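Local coordinates for sensor protein (Bacteroides thetaiotaomicron, PDB 2X7X) that binds fructose in its periplasmic domain and, as a hybrid two-component sensor kinase, probably passes the signal on by histidine autophosphorylation, at residues S15-R20 / N196-P201; G114-N119 / A241-P246; T141-R146 / A168-G173; Q148-A153 / A191-N196. One frame throughout, in Å; residues are numbered along the deposited sequence.

Contact 1 of 4, residues S15-R20 / N196-P201. With FRU (beta-D-fructofuranose), chain E.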
# COMPACT_ATOMS: atom_id res chain seq x y z
N SER A 15 -15.91 10.43 19.23
CA SER A 15 -14.82 10.08 20.12
C SER A 15 -13.49 10.54 19.59
O SER A 15 -13.43 11.18 18.54
CB SER A 15 -14.80 8.56 20.39
OG SER A 15 -15.02 7.81 19.22
N ASP A 16 -12.42 10.20 20.32
CA ASP A 16 -11.06 10.61 19.97
C ASP A 16 -10.04 9.49 20.17
O ASP A 16 -9.89 8.98 21.28
CB ASP A 16 -10.64 11.82 20.79
CG ASP A 16 -9.21 12.21 20.54
OD1 ASP A 16 -8.90 12.61 19.39
OD2 ASP A 16 -8.40 12.06 21.49
N ASP A 17 -9.34 9.13 19.10
CA ASP A 17 -8.39 8.01 19.05
C ASP A 17 -7.61 8.09 17.73
O ASP A 17 -7.82 9.00 16.94
CB ASP A 17 -9.14 6.67 19.13
CG ASP A 17 -10.37 6.62 18.21
OD1 ASP A 17 -11.47 6.36 18.74
OD2 ASP A 17 -10.25 6.86 16.98
N SER A 18 -6.73 7.11 17.47
CA SER A 18 -5.88 7.15 16.28
C SER A 18 -6.65 7.05 14.95
O SER A 18 -6.15 7.50 13.91
CB SER A 18 -4.77 6.10 16.35
OG SER A 18 -5.31 4.80 16.36
N TRP A 19 -7.84 6.46 14.99
CA TRP A 19 -8.71 6.38 13.82
C TRP A 19 -9.33 7.75 13.50
O TRP A 19 -9.19 8.25 12.39
CB TRP A 19 -9.79 5.31 14.02
CG TRP A 19 -10.54 4.99 12.76
CD1 TRP A 19 -10.24 4.02 11.85
CD2 TRP A 19 -11.70 5.67 12.26
NE1 TRP A 19 -11.16 4.04 10.82
CE2 TRP A 19 -12.05 5.05 11.05
CE3 TRP A 19 -12.47 6.75 12.73
CZ2 TRP A 19 -13.15 5.46 10.30
CZ3 TRP A 19 -13.56 7.15 11.97
CH2 TRP A 19 -13.89 6.51 10.77
N ARG A 20 -9.99 8.36 14.49
CA ARG A 20 -10.45 9.75 14.35
C ARG A 20 -9.30 10.71 14.00
O ARG A 20 -9.42 11.52 13.08
CB ARG A 20 -11.19 10.22 15.61
CG ARG A 20 -12.31 9.31 16.11
CD ARG A 20 -13.55 9.30 15.20
NE ARG A 20 -14.39 8.12 15.45
CZ ARG A 20 -15.48 7.81 14.75
NH1 ARG A 20 -16.17 6.71 15.04
NH2 ARG A 20 -15.91 8.59 13.76
N ASN A 196 -13.29 -3.79 16.73
CA ASN A 196 -12.18 -2.98 16.22
C ASN A 196 -10.81 -3.46 16.68
O ASN A 196 -10.70 -4.39 17.48
CB ASN A 196 -12.38 -1.48 16.48
CG ASN A 196 -12.14 -1.07 17.93
OD1 ASN A 196 -11.85 -1.88 18.83
ND2 ASN A 196 -12.27 0.23 18.17
N ASP A 197 -9.78 -2.80 16.16
CA ASP A 197 -8.38 -3.15 16.42
C ASP A 197 -7.90 -2.61 17.75
O ASP A 197 -6.70 -2.65 18.02
CB ASP A 197 -7.48 -2.59 15.32
CG ASP A 197 -7.74 -3.20 13.96
OD1 ASP A 197 -8.31 -4.31 13.87
OD2 ASP A 197 -7.37 -2.57 12.96
N ARG A 198 -8.80 -2.06 18.56
CA ARG A 198 -8.48 -1.69 19.93
C ARG A 198 -9.07 -2.75 20.89
O ARG A 198 -8.42 -3.17 21.85
CB ARG A 198 -8.98 -0.30 20.28
CG ARG A 198 -8.23 0.84 19.56
CD ARG A 198 -8.59 2.25 20.13
NE ARG A 198 -10.05 2.52 20.21
CZ ARG A 198 -10.83 2.80 19.17
NH1 ARG A 198 -10.34 2.85 17.93
NH2 ARG A 198 -12.12 3.02 19.37
N ILE A 199 -10.29 -3.20 20.60
CA ILE A 199 -10.84 -4.36 21.27
C ILE A 199 -9.89 -5.57 21.12
O ILE A 199 -9.59 -6.27 22.10
CB ILE A 199 -12.27 -4.67 20.75
CG1 ILE A 199 -13.24 -3.59 21.24
CG2 ILE A 199 -12.75 -6.01 21.22
CD1 ILE A 199 -14.50 -3.43 20.41
N ALA A 200 -9.40 -5.79 19.91
CA ALA A 200 -8.65 -7.01 19.58
C ALA A 200 -7.42 -7.30 20.46
O ALA A 200 -7.33 -8.39 21.03
CB ALA A 200 -8.30 -7.05 18.10
N PRO A 201 -6.48 -6.35 20.59
CA PRO A 201 -5.31 -6.65 21.46
C PRO A 201 -5.68 -6.89 22.93
O PRO A 201 -4.92 -7.55 23.66
CB PRO A 201 -4.42 -5.41 21.32
CG PRO A 201 -5.28 -4.35 20.67
CD PRO A 201 -6.38 -5.03 19.94
C1 FRU E . -13.09 5.02 15.85
C2 FRU E . -13.86 3.72 15.98
C3 FRU E . -13.26 2.61 15.11
C4 FRU E . -14.50 1.89 14.61
C5 FRU E . -15.43 3.07 14.36
C6 FRU E . -16.92 2.73 14.36
O1 FRU E . -13.45 5.90 16.91
O2 FRU E . -13.91 3.36 17.36
O3 FRU E . -12.35 1.76 15.84
O4 FRU E . -14.25 1.11 13.44
O5 FRU E . -15.18 3.92 15.48
O6 FRU E . -17.68 3.90 13.99
O HOH W 1 -7.47 3.07 17.07
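Arg198 and Asp17 meet across the fructose site, one from each lobe of this periplasmic-binding-protein domain. Their salt bridge is charge against charge: Asp17 OD1 lies over one face of the guanidinium, 3.5 Å from Arg198 NH2, and the carboxylate and guanidinium planes are stacked only 20° apart. OD1 lies well out of the guanidinium plane, so no N-H points at it. Arg198 NH2 donates almost straight to the sugar hydroxyl O2 at 2.7 Å, and NH1 reaches O3 weakly and also donates a hydrogen bond to a water, which in turn donates to Ser18 OG. A bend at chi3 (-51°) turns the end of the arginine so that its edge is presented to the sugar.

Asp17 splits its two oxygens between jobs. OD1 accepts from fructose O1 at 2.7 Å, while OD2 caps the helix that begins at Ser18, taking the backbone N of Arg20 at 2.9 Å. Arg20 NE, 2.8 Å from FRU O1, and Asn196 ND2, 2.8 Å from FRU O3, add to the first shell. Asn196 OD1 holds Ile199 N at 2.7 Å in an Asx motif, which fixes the amide. Beyond the segments, Glu171 pairs with Arg198 NE and Asp94 with Arg20 NH1.

With so little direct protein-to-protein contact, the lobes are joined here mainly through the sugar, one ion pair and a bridging water, consistent with a cleft that closes on fructose.

Contact 2 of 4, residues G114-N119 / A241-P246. With FRU (beta-D-fructofuranose), chain E.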
# COMPACT_ATOMS: atom_id res chain seq x y z
N GLY A 114 -19.15 -7.19 8.51
CA GLY A 114 -19.51 -8.26 9.43
C GLY A 114 -19.60 -9.56 8.67
O GLY A 114 -19.03 -10.59 9.07
N ARG A 115 -20.31 -9.50 7.54
CA ARG A 115 -20.47 -10.64 6.67
C ARG A 115 -19.12 -11.21 6.28
O ARG A 115 -18.87 -12.40 6.46
CB ARG A 115 -21.24 -10.21 5.44
CG ARG A 115 -21.90 -11.32 4.68
CD ARG A 115 -21.97 -10.94 3.20
NE ARG A 115 -22.94 -11.75 2.50
CZ ARG A 115 -24.25 -11.69 2.74
NH1 ARG A 115 -25.09 -12.46 2.04
NH2 ARG A 115 -24.71 -10.85 3.66
N SER A 116 -18.24 -10.34 5.78
CA SER A 116 -16.86 -10.71 5.47
C SER A 116 -16.11 -11.33 6.66
O SER A 116 -15.32 -12.27 6.47
CB SER A 116 -16.08 -9.49 5.03
OG SER A 116 -16.54 -9.02 3.80
N VAL A 117 -16.31 -10.80 7.86
CA VAL A 117 -15.65 -11.32 9.04
C VAL A 117 -16.15 -12.73 9.30
O VAL A 117 -15.36 -13.63 9.55
CB VAL A 117 -15.90 -10.44 10.26
CG1 VAL A 117 -15.65 -11.21 11.54
CG2 VAL A 117 -15.03 -9.25 10.21
N GLY A 118 -17.46 -12.93 9.27
CA GLY A 118 -18.03 -14.27 9.46
C GLY A 118 -17.53 -15.26 8.42
O GLY A 118 -17.20 -16.40 8.76
N ASN A 119 -17.45 -14.84 7.15
CA ASN A 119 -16.98 -15.74 6.10
C ASN A 119 -15.51 -16.10 6.29
O ASN A 119 -15.13 -17.25 6.12
CB ASN A 119 -17.23 -15.21 4.68
CG ASN A 119 -18.71 -15.33 4.23
OD1 ASN A 119 -19.48 -16.16 4.72
ND2 ASN A 119 -19.11 -14.46 3.30
N ALA A 241 -6.33 -11.48 11.22
CA ALA A 241 -6.92 -10.70 10.15
C ALA A 241 -7.58 -9.45 10.70
O ALA A 241 -7.99 -9.40 11.85
CB ALA A 241 -7.95 -11.54 9.35
N THR A 242 -7.66 -8.43 9.86
CA THR A 242 -8.45 -7.25 10.16
C THR A 242 -8.96 -6.64 8.86
O THR A 242 -8.41 -6.88 7.79
CB THR A 242 -7.68 -6.23 11.03
OG1 THR A 242 -8.56 -5.16 11.39
CG2 THR A 242 -6.44 -5.69 10.31
N PHE A 243 -10.05 -5.88 8.94
CA PHE A 243 -10.69 -5.33 7.74
C PHE A 243 -10.53 -3.84 7.69
O PHE A 243 -10.65 -3.16 8.71
CB PHE A 243 -12.16 -5.74 7.68
CG PHE A 243 -12.35 -7.17 7.31
CD1 PHE A 243 -12.58 -7.53 5.99
CD2 PHE A 243 -12.21 -8.16 8.28
CE1 PHE A 243 -12.72 -8.87 5.64
CE2 PHE A 243 -12.34 -9.50 7.95
CZ PHE A 243 -12.61 -9.86 6.63
N ILE A 244 -10.21 -3.33 6.50
CA ILE A 244 -10.03 -1.90 6.30
C ILE A 244 -11.33 -1.18 6.58
O ILE A 244 -12.34 -1.43 5.93
CB ILE A 244 -9.56 -1.58 4.87
CG1 ILE A 244 -8.10 -2.04 4.69
CG2 ILE A 244 -9.74 -0.09 4.55
CD1 ILE A 244 -7.48 -1.65 3.36
N TYR A 245 -11.33 -0.32 7.59
CA TYR A 245 -12.43 0.60 7.80
C TYR A 245 -11.93 2.00 7.47
O TYR A 245 -11.26 2.64 8.30
CB TYR A 245 -13.00 0.52 9.22
CG TYR A 245 -14.33 1.22 9.36
CD1 TYR A 245 -15.42 0.86 8.56
CD2 TYR A 245 -14.50 2.25 10.28
CE1 TYR A 245 -16.66 1.50 8.67
CE2 TYR A 245 -15.74 2.90 10.40
CZ TYR A 245 -16.81 2.52 9.59
OH TYR A 245 -18.04 3.14 9.70
N PRO A 246 -12.21 2.45 6.25
CA PRO A 246 -11.52 3.62 5.69
C PRO A 246 -11.99 4.95 6.27
O PRO A 246 -13.19 5.15 6.49
CB PRO A 246 -11.83 3.55 4.19
CG PRO A 246 -13.14 2.81 4.10
CD PRO A 246 -13.19 1.87 5.31
C1 FRU E . -13.09 5.02 15.85
C2 FRU E . -13.86 3.72 15.98
C3 FRU E . -13.26 2.61 15.11
C4 FRU E . -14.50 1.89 14.61
C5 FRU E . -15.43 3.07 14.36
C6 FRU E . -16.92 2.73 14.36
O1 FRU E . -13.45 5.90 16.91
O2 FRU E . -13.91 3.36 17.36
O3 FRU E . -12.35 1.76 15.84
O4 FRU E . -14.25 1.11 13.44
O5 FRU E . -15.18 3.92 15.48
O6 FRU E . -17.68 3.90 13.99
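The Phe243 ring lies against the turn of helix 110-124 that carries Ser116 and Val117, overlapping both side chains and the backbone between them. This is helix-on-sheet packing within one lobe of the periplasmic-binding-protein fold: strand 241-244 belongs to the mixed sheet, and helix 110-124 lies on one side of it.

The outer part of the ring does the touching. On one flank Phe243 CE1 meets Ser116 CB at 3.5 Å; on the other, Phe243 CE2 meets the Val117 methyl CG2, also at 3.5 Å. Between them Phe243 CZ sits 3.6 Å from the carbonyl oxygen Ser116 O, so the tip of the ring abuts the helix backbone itself. The ring gets there because CG stands anti to its own carbonyl carbon (chi1 -74°), carrying it off the strand and up to the helix.

The two helix residues contribute differently. Of its side chain, Ser116 offers the ring its CB, the hydroxyl turning back to bond Glu112 O one turn earlier in the helix. Val117 gives CG2 to Phe243, while its other methyl, CG1, faces Tyr193 on strand 191-194. Ile113, from the same helix, and Val275, from the neighbouring strand, add to the apolar surroundings of Phe243.

Just past the strand the chain reaches the fructose site, where Tyr245 takes over. Its OH is hydrogen-bonded to Asp94 and Asn110, its ring meets that of Trp19, and Tyr245 CD2 comes to 3.4 Å from FRU O4.

Contact 3 of 4, residues T141-R146 / A168-G173. With FRU (beta-D-fructofuranose), chain E.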
# COMPACT_ATOMS: atom_id res chain seq x y z
N THR A 141 -24.47 2.45 15.16
CA THR A 141 -24.86 1.66 13.98
C THR A 141 -23.76 0.72 13.47
O THR A 141 -24.09 -0.34 12.92
CB THR A 141 -25.51 2.50 12.82
OG1 THR A 141 -24.56 3.40 12.24
CG2 THR A 141 -26.73 3.27 13.31
N PRO A 142 -22.46 1.08 13.65
CA PRO A 142 -21.51 0.06 13.21
C PRO A 142 -21.54 -1.19 14.09
O PRO A 142 -21.53 -2.28 13.54
CB PRO A 142 -20.17 0.79 13.27
CG PRO A 142 -20.53 2.23 13.12
CD PRO A 142 -21.80 2.38 13.88
N ALA A 143 -21.64 -1.07 15.41
CA ALA A 143 -21.74 -2.28 16.26
C ALA A 143 -22.95 -3.16 15.89
O ALA A 143 -22.83 -4.38 15.82
CB ALA A 143 -21.79 -1.92 17.74
N MET A 144 -24.10 -2.53 15.66
CA MET A 144 -25.31 -3.22 15.26
C MET A 144 -25.07 -4.04 13.99
O MET A 144 -25.29 -5.26 13.97
CB MET A 144 -26.44 -2.23 14.98
CG MET A 144 -27.13 -1.65 16.21
SD MET A 144 -28.20 -0.22 15.82
CE MET A 144 -28.52 0.30 17.50
N GLU A 145 -24.62 -3.36 12.94
CA GLU A 145 -24.42 -3.97 11.63
C GLU A 145 -23.26 -4.97 11.65
O GLU A 145 -23.42 -6.09 11.16
CB GLU A 145 -24.24 -2.90 10.55
CG GLU A 145 -25.54 -2.20 10.22
CD GLU A 145 -25.36 -0.88 9.50
OE1 GLU A 145 -24.38 -0.72 8.71
OE2 GLU A 145 -26.21 0.02 9.72
N ARG A 146 -22.13 -4.61 12.24
CA ARG A 146 -21.05 -5.59 12.41
C ARG A 146 -21.54 -6.90 13.02
O ARG A 146 -21.02 -7.97 12.71
CB ARG A 146 -19.87 -5.01 13.19
CG ARG A 146 -18.99 -4.14 12.31
CD ARG A 146 -18.11 -3.19 13.10
NE ARG A 146 -17.64 -2.10 12.25
CZ ARG A 146 -16.66 -1.25 12.56
NH1 ARG A 146 -15.99 -1.36 13.71
NH2 ARG A 146 -16.36 -0.26 11.70
N ALA A 168 -18.09 -4.10 24.35
CA ALA A 168 -16.79 -3.64 24.83
C ALA A 168 -16.57 -2.15 24.57
O ALA A 168 -15.46 -1.62 24.74
CB ALA A 168 -15.69 -4.45 24.19
N ALA A 169 -17.64 -1.49 24.13
CA ALA A 169 -17.64 -0.04 23.95
C ALA A 169 -16.45 0.48 23.12
O ALA A 169 -15.91 1.54 23.39
CB ALA A 169 -17.71 0.67 25.31
N TRP A 170 -16.06 -0.29 22.10
CA TRP A 170 -14.98 0.10 21.18
C TRP A 170 -13.58 0.11 21.79
O TRP A 170 -12.63 0.51 21.14
CB TRP A 170 -15.26 1.47 20.53
CG TRP A 170 -16.53 1.50 19.73
CD1 TRP A 170 -17.64 2.24 19.99
CD2 TRP A 170 -16.82 0.75 18.53
NE1 TRP A 170 -18.60 2.02 19.03
CE2 TRP A 170 -18.13 1.10 18.13
CE3 TRP A 170 -16.10 -0.18 17.76
CZ2 TRP A 170 -18.75 0.55 16.99
CZ3 TRP A 170 -16.72 -0.73 16.62
CH2 TRP A 170 -18.03 -0.35 16.25
N GLU A 171 -13.44 -0.34 23.02
CA GLU A 171 -12.20 -0.08 23.72
C GLU A 171 -11.53 -1.32 24.25
O GLU A 171 -12.19 -2.33 24.49
CB GLU A 171 -12.39 0.96 24.82
CG GLU A 171 -12.82 2.36 24.36
CD GLU A 171 -12.06 2.90 23.17
OE1 GLU A 171 -12.71 3.53 22.30
OE2 GLU A 171 -10.82 2.74 23.08
N ARG A 172 -10.21 -1.23 24.44
CA ARG A 172 -9.37 -2.35 24.89
C ARG A 172 -9.61 -2.75 26.36
O ARG A 172 -9.61 -3.92 26.69
CB ARG A 172 -7.89 -2.01 24.61
CG ARG A 172 -6.94 -1.98 25.78
CD ARG A 172 -6.02 -3.18 25.83
NE ARG A 172 -4.90 -2.99 24.92
CZ ARG A 172 -3.78 -3.70 24.93
NH1 ARG A 172 -3.60 -4.67 25.83
NH2 ARG A 172 -2.83 -3.44 24.04
N GLY A 173 -9.86 -1.75 27.20
CA GLY A 173 -10.17 -1.96 28.61
C GLY A 173 -11.29 -2.95 28.85
O GLY A 173 -11.04 -4.01 29.40
C1 FRU E . -13.09 5.02 15.85
C2 FRU E . -13.86 3.72 15.98
C3 FRU E . -13.26 2.61 15.11
C4 FRU E . -14.50 1.89 14.61
C5 FRU E . -15.43 3.07 14.36
C6 FRU E . -16.92 2.73 14.36
O1 FRU E . -13.45 5.90 16.91
O2 FRU E . -13.91 3.36 17.36
O3 FRU E . -12.35 1.76 15.84
O4 FRU E . -14.25 1.11 13.44
O5 FRU E . -15.18 3.92 15.48
O6 FRU E . -17.68 3.90 13.99
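Trp170 and Arg146 stand nearly perpendicular, ring and guanidinium planes 87° apart; they meet directly, Arg146 NH1 beside Trp170 CZ3, and both reach the fructose. They are brought together by the beta-alpha-beta crossover built from strand 128-135, helix 141-155 and strand 159-167: Arg146 is in the first turns of the helix, and Trp170 sits in a type I' turn just after the second strand.

The far end of the indole points at the helix. Trp170 CH2 rests on Pro142 CB at 3.8 Å, Trp170 CZ2 lies 4.0 Å from Ala143 CB, and the ring edge faces the backbone N of Ala143. One indole face carries the sugar, with FRU C6 lying 3.8 Å above its plane, a familiar aromatic platform for a carbohydrate.

Arg146 reaches in as an extended chain and grips FRU O4 at its edge with two bonds, from NH1 at 3.0 Å and NH2 at 3.1 Å. Its NE is held by Asn110 OD1, which helps to fix the rotation of the group. An alanine in place of Trp170 would remove the indole and is likely to leave fructose C6 without its platform and a gap beside Pro142. On the helix side, Pro142 CG approaches FRU O6 at 3.4 Å.

Contact 4 of 4, residues Q148-A153 / A191-N196. With FRU (beta-D-fructofuranose), chain E.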
# COMPACT_ATOMS: atom_id res chain seq x y z
N GLN A 148 -24.96 -7.99 12.86
CA GLN A 148 -26.01 -8.55 12.00
C GLN A 148 -25.40 -9.30 10.81
O GLN A 148 -25.82 -10.42 10.48
CB GLN A 148 -26.94 -7.46 11.49
CG GLN A 148 -27.93 -6.92 12.49
CD GLN A 148 -28.45 -5.51 12.13
OE1 GLN A 148 -28.93 -4.78 13.00
NE2 GLN A 148 -28.35 -5.12 10.85
N GLY A 149 -24.41 -8.67 10.18
CA GLY A 149 -23.77 -9.18 8.97
C GLY A 149 -23.02 -10.44 9.30
O GLY A 149 -23.00 -11.39 8.53
N PHE A 150 -22.41 -10.44 10.48
CA PHE A 150 -21.67 -11.59 10.95
C PHE A 150 -22.60 -12.77 11.24
O PHE A 150 -22.25 -13.91 10.96
CB PHE A 150 -20.88 -11.20 12.19
CG PHE A 150 -20.42 -12.36 13.01
CD1 PHE A 150 -19.37 -13.15 12.58
CD2 PHE A 150 -21.03 -12.64 14.21
CE1 PHE A 150 -18.93 -14.20 13.35
CE2 PHE A 150 -20.61 -13.71 14.99
CZ PHE A 150 -19.56 -14.49 14.56
N MET A 151 -23.76 -12.48 11.83
CA MET A 151 -24.77 -13.52 12.08
C MET A 151 -25.33 -14.06 10.77
O MET A 151 -25.60 -15.26 10.64
CB MET A 151 -25.90 -13.02 12.98
CG MET A 151 -25.49 -12.76 14.44
SD MET A 151 -24.54 -14.08 15.25
CE MET A 151 -25.83 -15.07 16.00
N ALA A 152 -25.49 -13.18 9.78
CA ALA A 152 -26.03 -13.61 8.49
C ALA A 152 -25.11 -14.63 7.83
O ALA A 152 -25.56 -15.66 7.34
CB ALA A 152 -26.28 -12.41 7.57
N ALA A 153 -23.81 -14.33 7.85
CA ALA A 153 -22.79 -15.18 7.26
C ALA A 153 -22.72 -16.53 7.94
O ALA A 153 -22.74 -17.56 7.27
CB ALA A 153 -21.42 -14.49 7.31
N ALA A 191 -12.18 -18.83 18.07
CA ALA A 191 -12.08 -17.54 17.40
C ALA A 191 -12.65 -16.40 18.20
O ALA A 191 -13.70 -16.52 18.85
CB ALA A 191 -12.75 -17.58 16.03
N VAL A 192 -11.97 -15.26 18.12
CA VAL A 192 -12.45 -14.01 18.69
C VAL A 192 -12.76 -13.07 17.54
O VAL A 192 -11.91 -12.82 16.69
CB VAL A 192 -11.38 -13.39 19.66
CG1 VAL A 192 -11.89 -12.11 20.30
CG2 VAL A 192 -11.02 -14.41 20.72
N TYR A 193 -13.99 -12.57 17.52
CA TYR A 193 -14.38 -11.51 16.60
C TYR A 193 -14.46 -10.24 17.40
O TYR A 193 -15.34 -10.11 18.25
CB TYR A 193 -15.74 -11.82 15.99
CG TYR A 193 -16.36 -10.73 15.12
CD1 TYR A 193 -15.58 -9.71 14.54
CD2 TYR A 193 -17.73 -10.75 14.86
CE1 TYR A 193 -16.17 -8.73 13.73
CE2 TYR A 193 -18.33 -9.79 14.06
CZ TYR A 193 -17.56 -8.79 13.50
OH TYR A 193 -18.20 -7.85 12.71
N ALA A 194 -13.55 -9.31 17.13
CA ALA A 194 -13.51 -8.03 17.82
C ALA A 194 -13.93 -6.95 16.84
O ALA A 194 -13.45 -6.92 15.71
CB ALA A 194 -12.10 -7.77 18.33
N HIS A 195 -14.81 -6.05 17.27
CA HIS A 195 -15.37 -5.02 16.37
C HIS A 195 -14.37 -3.94 15.97
O HIS A 195 -14.58 -3.25 14.99
CB HIS A 195 -16.65 -4.40 16.94
CG HIS A 195 -17.88 -5.26 16.80
ND1 HIS A 195 -19.16 -4.75 16.85
CD2 HIS A 195 -18.01 -6.60 16.60
CE1 HIS A 195 -20.03 -5.73 16.69
NE2 HIS A 195 -19.36 -6.86 16.55
N ASN A 196 -13.29 -3.79 16.73
CA ASN A 196 -12.18 -2.98 16.22
C ASN A 196 -10.81 -3.46 16.68
O ASN A 196 -10.70 -4.39 17.48
CB ASN A 196 -12.38 -1.48 16.48
CG ASN A 196 -12.14 -1.07 17.93
OD1 ASN A 196 -11.85 -1.88 18.83
ND2 ASN A 196 -12.27 0.23 18.17
C1 FRU E . -13.09 5.02 15.85
C2 FRU E . -13.86 3.72 15.98
C3 FRU E . -13.26 2.61 15.11
C4 FRU E . -14.50 1.89 14.61
C5 FRU E . -15.43 3.07 14.36
C6 FRU E . -16.92 2.73 14.36
O1 FRU E . -13.45 5.90 16.91
O2 FRU E . -13.91 3.36 17.36
O3 FRU E . -12.35 1.76 15.84
O4 FRU E . -14.25 1.11 13.44
O5 FRU E . -15.18 3.92 15.48
O6 FRU E . -17.68 3.90 13.99
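Phe150 on helix 141-155 and Tyr193 on strand 191-194 face each other with their CA atoms 9.2 Å apart, the nearest CA pair between the two segments. Across that separation the contact is made by these two aromatic side chains.

Each residue carries its CG anti to its backbone N, at chi1 162° for Phe150 and 173° for Tyr193, and the two side chains run past one another in opposite senses. One side of the tyrosine ring does the touching. Its CD2 sits 3.6 Å above the centre of one Phe150 face, and Tyr193 CE2 lies 3.5 Å from Phe150 CB. The ring planes are inclined at 51° and their centroids are 4.8 Å apart.

In the alpha/beta layering of this lobe, the pair is part of the core between the mixed sheet and its helices 141-155 and 110-124. Ile131, on the adjacent strand 128-135, also packs on Phe150. An alanine in place of Phe150 would take away the ring under Tyr193 CD2 and would probably open a gap between helix and strand.

The tyrosine is fixed at its polar end as well: Tyr193 OH is hydrogen-bonded to Arg146 O, a buried backbone carbonyl of the same helix, one turn before Phe150. His195, two residues further along, lays CD2 3.8 Å above a face of the Tyr193 ring, and its NE2 is hydrogen-bonded to Glu133 OE2.

Overall arrangement
From the N terminus, contact 1 opens first at 15-20, in the lobe built on the parallel sheet, and closes at 196-201 in the other lobe. Within that span, contacts 3 (141-146 to 168-173) and 4 (148-153 to 191-196) are both enclosed; both begin on helix 141-155, and they cross because contact 4 opens before contact 3 has closed. Contact 4 ends on Asn196, which contact 1 shares. Contact 2 opens at 114-119 and closes at 241-246, so it crosses contact 1 while also enclosing contacts 3 and 4. Contacts 2 and 4 tie helices 110-124 and 141-155 to the mixed sheet, whereas contacts 1 and 3 gather round the fructose in the interlobe cleft.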